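Putative ribosomal N-acetyltransferase YdaF (Bacillus subtilis, PDB 1NSL) is a putative GNAT-family N-acetyltransferase that may transfer an acetyl group to the N-termini of ribosomal proteins. Local coordinates at residues C5-I13 against G109-K117; A64-G72 against M82-Q90. One frame throughout, in Å; residues are numbered along the deposited sequence.

Contact 1 (C5-I13 against G109-K117); sequences CKVNEHITI and GIITAACRK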
loop_
_atom_site.group_PDB
_atom_site.type_symbol
_atom_site.label_atom_id
_atom_site.label_comp_id
_atom_site.label_asym_id
_atom_site.label_seq_id
_atom_site.Cartn_x
_atom_site.Cartn_y
_atom_site.Cartn_z
ATOM N N CYS C 5 3.858 23.326 20.136
ATOM C CA CYS C 5 3.008 23.671 21.225
ATOM C C CYS C 5 3.851 24.299 22.271
ATOM O O CYS C 5 4.740 23.656 22.851
ATOM C CB CYS C 5 2.354 22.434 21.787
ATOM S SG CYS C 5 1.288 22.990 23.121
ATOM N N LYS C 6 3.642 25.581 22.511
ATOM C CA LYS C 6 4.416 26.191 23.592
ATOM C C LYS C 6 3.725 25.974 24.927
ATOM O O LYS C 6 2.690 26.498 25.184
ATOM C CB LYS C 6 4.737 27.633 23.353
ATOM C CG LYS C 6 5.534 28.186 24.497
ATOM C CD LYS C 6 6.382 29.362 24.068
ATOM C CE LYS C 6 6.738 30.259 25.261
ATOM N NZ LYS C 6 7.375 31.542 24.838
ATOM N N VAL C 7 4.305 25.119 25.739
ATOM C CA VAL C 7 3.706 24.742 26.985
ATOM C C VAL C 7 3.921 25.897 27.885
ATOM O O VAL C 7 2.985 26.424 28.474
ATOM C CB VAL C 7 4.440 23.546 27.542
ATOM C CG1 VAL C 7 3.776 23.074 28.820
ATOM C CG2 VAL C 7 4.456 22.451 26.511
ATOM N N ASN C 8 5.189 26.284 27.976
ATOM C CA ASN C 8 5.606 27.497 28.657
ATOM C C ASN C 8 6.988 27.902 28.133
ATOM O O ASN C 8 7.493 27.291 27.210
ATOM C CB ASN C 8 5.574 27.325 30.174
ATOM C CG ASN C 8 6.667 26.436 30.685
ATOM O OD1 ASN C 8 7.790 26.465 30.180
ATOM N ND2 ASN C 8 6.349 25.626 31.691
ATOM N N GLU C 9 7.613 28.900 28.738
ATOM C CA GLU C 9 8.899 29.440 28.268
ATOM C C GLU C 9 10.093 28.500 28.104
ATOM O O GLU C 9 11.103 28.891 27.534
ATOM C CB GLU C 9 9.344 30.626 29.149
ATOM C CG GLU C 9 10.493 31.410 28.524
ATOM C CD GLU C 9 10.934 32.618 29.333
ATOM O OE1 GLU C 9 10.206 33.055 30.261
ATOM O OE2 GLU C 9 12.030 33.156 29.045
ATOM N N HIS C 10 9.999 27.278 28.601
ATOM C CA HIS C 10 11.102 26.343 28.442
ATOM C C HIS C 10 10.674 25.053 27.720
ATOM O O HIS C 10 11.474 24.337 27.137
ATOM C CB HIS C 10 11.670 25.979 29.821
ATOM C CG HIS C 10 12.522 27.048 30.447
ATOM N ND1 HIS C 10 13.749 27.425 29.941
ATOM C CD2 HIS C 10 12.343 27.792 31.565
ATOM C CE1 HIS C 10 14.278 28.369 30.704
ATOM N NE2 HIS C 10 13.438 28.616 31.690
ATOM N N ILE C 11 9.391 24.760 27.773
ATOM C CA ILE C 11 8.918 23.458 27.348
ATOM C C ILE C 11 8.111 23.539 26.093
ATOM O O ILE C 11 7.100 24.278 26.056
ATOM C CB ILE C 11 8.020 22.877 28.425
ATOM C CG1 ILE C 11 8.839 22.450 29.639
ATOM C CG2 ILE C 11 7.307 21.681 27.915
ATOM C CD1 ILE C 11 7.944 22.098 30.826
ATOM N N THR C 12 8.536 22.799 25.065
ATOM C CA THR C 12 7.740 22.764 23.854
ATOM C C THR C 12 7.439 21.335 23.420
ATOM O O THR C 12 8.224 20.430 23.704
ATOM C CB THR C 12 8.368 23.600 22.738
ATOM O OG1 THR C 12 9.722 23.190 22.520
ATOM C CG2 THR C 12 8.544 25.040 23.184
ATOM N N ILE C 13 6.278 21.144 22.781
ATOM C CA ILE C 13 5.836 19.829 22.337
ATOM C C ILE C 13 5.817 19.818 20.832
ATOM O O ILE C 13 5.323 20.778 20.233
ATOM C CB ILE C 13 4.421 19.534 22.845
ATOM C CG1 ILE C 13 4.382 19.591 24.369
ATOM C CG2 ILE C 13 3.978 18.189 22.393
ATOM C CD1 ILE C 13 3.078 19.151 24.975
ATOM N N GLY C 109 9.043 19.156 36.606
ATOM C CA GLY C 109 7.682 19.278 36.138
ATOM C C GLY C 109 7.516 19.346 34.624
ATOM O O GLY C 109 6.561 19.991 34.140
ATOM N N ILE C 110 8.387 18.702 33.842
ATOM C CA ILE C 110 8.108 18.737 32.419
ATOM C C ILE C 110 6.828 17.949 32.139
ATOM O O ILE C 110 5.905 18.444 31.470
ATOM C CB ILE C 110 9.200 18.149 31.557
ATOM C CG1 ILE C 110 10.619 18.631 31.985
ATOM C CG2 ILE C 110 8.924 18.505 30.131
ATOM C CD1 ILE C 110 11.086 19.982 31.428
ATOM N N ILE C 111 6.729 16.740 32.662
ATOM C CA ILE C 111 5.582 15.905 32.292
ATOM C C ILE C 111 4.236 16.511 32.651
ATOM O O ILE C 111 3.331 16.644 31.772
ATOM C CB ILE C 111 5.765 14.515 32.833
ATOM C CG1 ILE C 111 7.075 14.001 32.218
ATOM C CG2 ILE C 111 4.581 13.699 32.504
ATOM C CD1 ILE C 111 7.651 12.658 32.675
ATOM N N THR C 112 4.099 16.921 33.919
ATOM C CA THR C 112 2.835 17.499 34.361
ATOM C C THR C 112 2.431 18.614 33.418
ATOM O O THR C 112 1.435 18.506 32.680
ATOM C CB THR C 112 2.974 18.018 35.744
ATOM O OG1 THR C 112 3.160 16.910 36.615
ATOM C CG2 THR C 112 1.639 18.641 36.247
ATOM N N ALA C 113 3.260 19.648 33.372
ATOM C CA ALA C 113 3.015 20.776 32.498
ATOM C C ALA C 113 2.607 20.362 31.076
ATOM O O ALA C 113 1.671 20.927 30.543
ATOM C CB ALA C 113 4.217 21.638 32.462
ATOM N N ALA C 114 3.325 19.422 30.466
ATOM C CA ALA C 114 2.981 18.951 29.161
ATOM C C ALA C 114 1.641 18.172 29.106
ATOM O O ALA C 114 0.895 18.337 28.148
ATOM C CB ALA C 114 4.135 18.093 28.576
ATOM N N CYS C 115 1.355 17.320 30.104
ATOM C CA CYS C 115 0.047 16.610 30.141
ATOM C C CYS C 115 -1.110 17.639 30.163
ATOM O O CYS C 115 -2.093 17.460 29.470
ATOM C CB CYS C 115 -0.070 15.601 31.313
ATOM S SG CYS C 115 1.123 14.232 31.148
ATOM N N ARG C 116 -0.989 18.718 30.938
ATOM C CA ARG C 116 -2.054 19.709 30.926
ATOM C C ARG C 116 -2.298 20.272 29.499
ATOM O O ARG C 116 -3.460 20.348 29.036
ATOM C CB ARG C 116 -1.837 20.817 31.957
ATOM C CG ARG C 116 -1.683 20.315 33.402
ATOM C CD ARG C 116 -1.315 21.411 34.498
ATOM N NE ARG C 116 -1.963 21.071 35.762
ATOM C CZ ARG C 116 -1.342 21.036 36.945
ATOM N NH1 ARG C 116 -0.049 21.313 37.004
ATOM N NH2 ARG C 116 -1.996 20.721 38.063
ATOM N N LYS C 117 -1.267 20.685 28.777
ATOM C CA LYS C 117 -1.593 21.122 27.439
ATOM C C LYS C 117 -2.352 20.011 26.700
ATOM O O LYS C 117 -3.362 20.297 26.027
ATOM C CB LYS C 117 -0.381 21.529 26.619
ATOM C CG LYS C 117 0.139 22.928 26.881
ATOM C CD LYS C 117 -0.882 24.068 26.686
ATOM C CE LYS C 117 -0.288 25.334 27.315
ATOM N NZ LYS C 117 -1.202 26.281 28.011
#
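I11 and I110 form the dense end of the contact between the N-terminal hairpin and the helix beginning at I110. Their side chains cross obliquely: CG1 of I11 lies 3.8 Å from CD1 of I110, and CD1 of I11 reaches past that branch to the helix backbone, 3.7 Å from CA of I110. A113 continues the seam one helical turn on, its CB touching both V7 CG1 and I11 CD1. V7 swings CG1 anti to its backbone N (chi1 -177°), which brings this methyl to the carbonyl O of A113 at 3.5 Å. Deeper in, I13 CD1 meets A114 CB at 3.9 Å, and both residues also pack on strand 69-75, I13 against A71 and A114 against L73.

The far end is looser and more polar at its margin. K117 is exposed; its CG lies 3.9 Å from C5 SG, and its chain, bent at chi2 (-57°), carries CE past the carbonyl oxygens of K6 and V7, the latter 3.6 Å away. No hydrogen bond spans the segments. The hairpin is shaped internally instead: V7 and N8 both face I11 in a classic beta bulge, and N8 OD1 accepts from H10 N at 2.8 Å in an Asx turn. C5 also packs against M2 and I13 against F3 of a second subunit. Strand 11-13 and the helix segment cross at -46°, their axes 9.4 Å apart, a helix laid over the N-terminal strands of the mixed sheet, as in the GNAT acetyltransferase fold.

Contact 2 (A64-G72 against M82-Q90); sequences ADLNGIEAG and MISLHNLDQ
E70 bends over its cross-strand neighbour S84, placing its carboxylate against the serine hydroxyl on the sheet face that also carries M82. CG of E70 stands beside the backbone N (chi1 -74°), and a further fold at chi2 brings the carboxylate back over S84. S84 OG donates to OE2 of E70 at 3.0 Å, meeting the syn side of that oxygen from 30° out of the carboxylate plane. The hydroxyl is directed there by a chi1 of 158°, with OG roughly anti to its own backbone N. With an alanine at this position instead of E70, the S84 hydroxyl would probably lose this acceptor and a gap would be likely to open beside W59 of helix 48-65, which E70 also touches.

Strands 69-72 and 82-89 are the antiparallel arms of a beta hairpin in the GNAT sheet. I69 with L85 and A71 with I83 are its hydrogen-bonded pairs, E70 with S84 and G72 with M82 the non-hydrogen-bonded ones. A71 N bonds to I83 O at 2.9 Å, and I83 N returns the bond to A71 O.

On the opposite face, A71 CB meets the CG2 branch of I83 at 4.1 Å while the end of the isoleucine leads away to helix 110-124. I69 and L85 touch more lightly there, CD1 to CD2 at 4.4 Å. Past the last bridged pair, L88 lays its side chain against the backbone of N67, with L88 CD1 3.5 Å from N67 C. The neighbouring G68 packs its CA 3.3 Å from L85 O, where a side chain would clash. L66, with positive phi, closes the preceding helix in a Schellman motif.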
loop_
_atom_site.group_PDB
_atom_site.type_symbol
_atom_site.label_atom_id
_atom_site.label_comp_id
_atom_site.label_asym_id
_atom_site.label_seq_id
_atom_site.Cartn_x
_atom_site.Cartn_y
_atom_site.Cartn_z
ATOM N N ALA C 64 -1.444 12.083 11.069
ATOM C CA ALA C 64 -2.165 12.749 10.015
ATOM C C ALA C 64 -3.554 12.173 9.980
ATOM O O ALA C 64 -4.544 12.912 9.811
ATOM C CB ALA C 64 -1.429 12.637 8.600
ATOM N N ASP C 65 -3.596 10.850 10.138
ATOM C CA ASP C 65 -4.802 10.103 10.047
ATOM C C ASP C 65 -5.694 10.491 11.190
ATOM O O ASP C 65 -6.866 10.129 11.258
ATOM C CB ASP C 65 -4.440 8.642 10.057
ATOM C CG ASP C 65 -3.904 8.207 8.710
ATOM O OD1 ASP C 65 -3.888 9.090 7.836
ATOM O OD2 ASP C 65 -3.514 7.054 8.401
ATOM N N LEU C 66 -5.115 11.243 12.105
ATOM C CA LEU C 66 -5.884 11.722 13.194
ATOM C C LEU C 66 -6.144 10.662 14.232
ATOM O O LEU C 66 -7.228 10.668 14.875
ATOM C CB LEU C 66 -7.230 12.207 12.694
ATOM C CG LEU C 66 -7.314 13.668 12.257
ATOM C CD1 LEU C 66 -8.572 13.853 11.428
ATOM C CD2 LEU C 66 -7.342 14.591 13.487
ATOM N N ASN C 67 -5.230 9.730 14.428
ATOM C CA ASN C 67 -5.536 8.943 15.569
ATOM C C ASN C 67 -4.512 8.750 16.570
ATOM O O ASN C 67 -4.328 7.653 17.044
ATOM C CB ASN C 67 -6.214 7.643 15.257
ATOM C CG ASN C 67 -5.361 6.742 14.521
ATOM O OD1 ASN C 67 -5.690 6.416 13.376
ATOM N ND2 ASN C 67 -4.267 6.268 15.158
ATOM N N GLY C 68 -3.848 9.829 16.910
ATOM C CA GLY C 68 -3.075 9.824 18.142
ATOM C C GLY C 68 -1.996 10.833 18.086
ATOM O O GLY C 68 -1.797 11.451 17.073
ATOM N N ILE C 69 -1.263 10.991 19.156
ATOM C CA ILE C 69 -0.096 11.819 19.042
ATOM C C ILE C 69 1.088 11.137 19.673
ATOM O O ILE C 69 1.023 10.652 20.787
ATOM C CB ILE C 69 -0.327 13.165 19.656
ATOM C CG1 ILE C 69 -1.301 13.924 18.766
ATOM C CG2 ILE C 69 0.950 13.867 19.643
ATOM C CD1 ILE C 69 -2.392 14.730 19.472
ATOM N N GLU C 70 2.180 11.085 18.942
ATOM C CA GLU C 70 3.408 10.561 19.500
ATOM C C GLU C 70 4.285 11.780 19.311
ATOM O O GLU C 70 4.718 12.045 18.219
ATOM C CB GLU C 70 3.945 9.350 18.684
ATOM C CG GLU C 70 3.204 8.011 18.843
ATOM C CD GLU C 70 2.889 7.658 20.309
ATOM O OE1 GLU C 70 3.622 8.051 21.212
ATOM O OE2 GLU C 70 1.890 6.993 20.602
ATOM N N ALA C 71 4.528 12.544 20.368
ATOM C CA ALA C 71 5.312 13.781 20.249
ATOM C C ALA C 71 6.595 13.835 21.045
ATOM O O ALA C 71 6.775 13.116 22.008
ATOM C CB ALA C 71 4.437 14.993 20.636
ATOM N N GLY C 72 7.468 14.756 20.693
ATOM C CA GLY C 72 8.659 14.911 21.494
ATOM C C GLY C 72 8.531 15.992 22.558
ATOM O O GLY C 72 7.851 16.992 22.340
HETATM N N MSE C 82 9.234 12.121 25.489
HETATM C CA MSE C 82 8.095 11.960 24.569
HETATM C C MSE C 82 6.789 11.968 25.351
HETATM O O MSE C 82 6.735 11.473 26.487
HETATM C CB MSE C 82 8.154 10.589 23.842
HETATM C CG MSE C 82 9.412 10.274 23.145
HETATM SE SE MSE C 82 9.065 9.072 21.680
HETATM C CE MSE C 82 8.123 7.715 22.484
ATOM N N ILE C 83 5.731 12.503 24.754
ATOM C CA ILE C 83 4.413 12.409 25.391
ATOM C C ILE C 83 3.560 11.851 24.359
ATOM O O ILE C 83 3.899 11.926 23.180
ATOM C CB ILE C 83 3.842 13.715 25.794
ATOM C CG1 ILE C 83 2.498 13.496 26.431
ATOM C CG2 ILE C 83 3.580 14.567 24.618
ATOM C CD1 ILE C 83 2.127 14.762 27.264
ATOM N N SER C 84 2.432 11.319 24.769
ATOM C CA SER C 84 1.684 10.543 23.828
ATOM C C SER C 84 0.243 10.364 24.209
ATOM O O SER C 84 -0.110 10.230 25.400
ATOM C CB SER C 84 2.320 9.207 23.781
ATOM O OG SER C 84 1.387 8.247 23.304
ATOM N N LEU C 85 -0.601 10.371 23.182
ATOM C CA LEU C 85 -2.025 10.185 23.390
ATOM C C LEU C 85 -2.335 9.087 22.438
ATOM O O LEU C 85 -2.159 9.276 21.256
ATOM C CB LEU C 85 -2.791 11.427 22.991
ATOM C CG LEU C 85 -4.288 11.196 22.930
ATOM C CD1 LEU C 85 -4.812 11.356 24.244
ATOM C CD2 LEU C 85 -4.921 12.233 22.040
ATOM N N HIS C 86 -2.799 7.952 22.951
ATOM C CA HIS C 86 -3.017 6.757 22.162
ATOM C C HIS C 86 -4.275 6.052 22.618
ATOM O O HIS C 86 -4.908 6.530 23.493
ATOM C CB HIS C 86 -1.807 5.845 22.266
ATOM C CG HIS C 86 -1.395 5.548 23.666
ATOM N ND1 HIS C 86 -1.834 4.438 24.355
ATOM C CD2 HIS C 86 -0.601 6.228 24.518
ATOM C CE1 HIS C 86 -1.322 4.441 25.569
ATOM N NE2 HIS C 86 -0.596 5.536 25.709
ATOM N N ASN C 87 -4.608 4.902 22.047
ATOM C CA ASN C 87 -5.883 4.235 22.269
ATOM C C ASN C 87 -6.997 5.205 22.090
ATOM O O ASN C 87 -7.860 5.332 22.941
ATOM C CB ASN C 87 -5.999 3.607 23.637
ATOM C CG ASN C 87 -4.917 2.581 23.887
ATOM O OD1 ASN C 87 -4.014 2.412 23.049
ATOM N ND2 ASN C 87 -4.975 1.901 25.051
ATOM N N LEU C 88 -6.985 5.902 20.980
ATOM C CA LEU C 88 -7.998 6.887 20.762
ATOM C C LEU C 88 -9.248 6.178 20.336
ATOM O O LEU C 88 -9.266 5.571 19.297
ATOM C CB LEU C 88 -7.546 7.792 19.657
ATOM C CG LEU C 88 -8.077 9.195 19.576
ATOM C CD1 LEU C 88 -7.121 9.921 18.597
ATOM C CD2 LEU C 88 -9.504 9.195 19.051
ATOM N N ASP C 89 -10.304 6.258 21.127
ATOM C CA ASP C 89 -11.543 5.596 20.822
ATOM C C ASP C 89 -12.578 6.702 20.674
ATOM O O ASP C 89 -13.158 7.155 21.664
ATOM C CB ASP C 89 -11.833 4.688 21.988
ATOM C CG ASP C 89 -13.025 3.804 21.793
ATOM O OD1 ASP C 89 -13.843 4.041 20.892
ATOM O OD2 ASP C 89 -13.244 2.843 22.553
ATOM N N GLN C 90 -12.783 7.165 19.439
ATOM C CA GLN C 90 -13.732 8.244 19.136
ATOM C C GLN C 90 -15.145 7.869 19.484
ATOM O O GLN C 90 -15.953 8.716 19.831
ATOM C CB GLN C 90 -13.686 8.666 17.656
ATOM C CG GLN C 90 -12.832 9.907 17.349
ATOM C CD GLN C 90 -13.185 11.097 18.249
ATOM O OE1 GLN C 90 -14.178 11.057 18.998
ATOM N NE2 GLN C 90 -12.368 12.146 18.187
#

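How the contacts relate
Contact 1 and contact 2 have centres about 16 Å apart and meet through the sheet they share, in which strands 11-15 and 69-75 are neighbours. I13 CG2 packs 3.7 Å from A71 CB, joining the N-terminal hairpin to the 69-89 hairpin. A second junction runs through the helix of contact 1: I83 CD1 lies 3.9 Å from A114 O and equally near C115 N, bringing the strand of segment 82-90 under the same helix. Along the chain, contact 2 is nested within the loop that contact 1 closes. Both contacts also reach a second subunit of the hexamer, whose F3 packs on I13 and on A71.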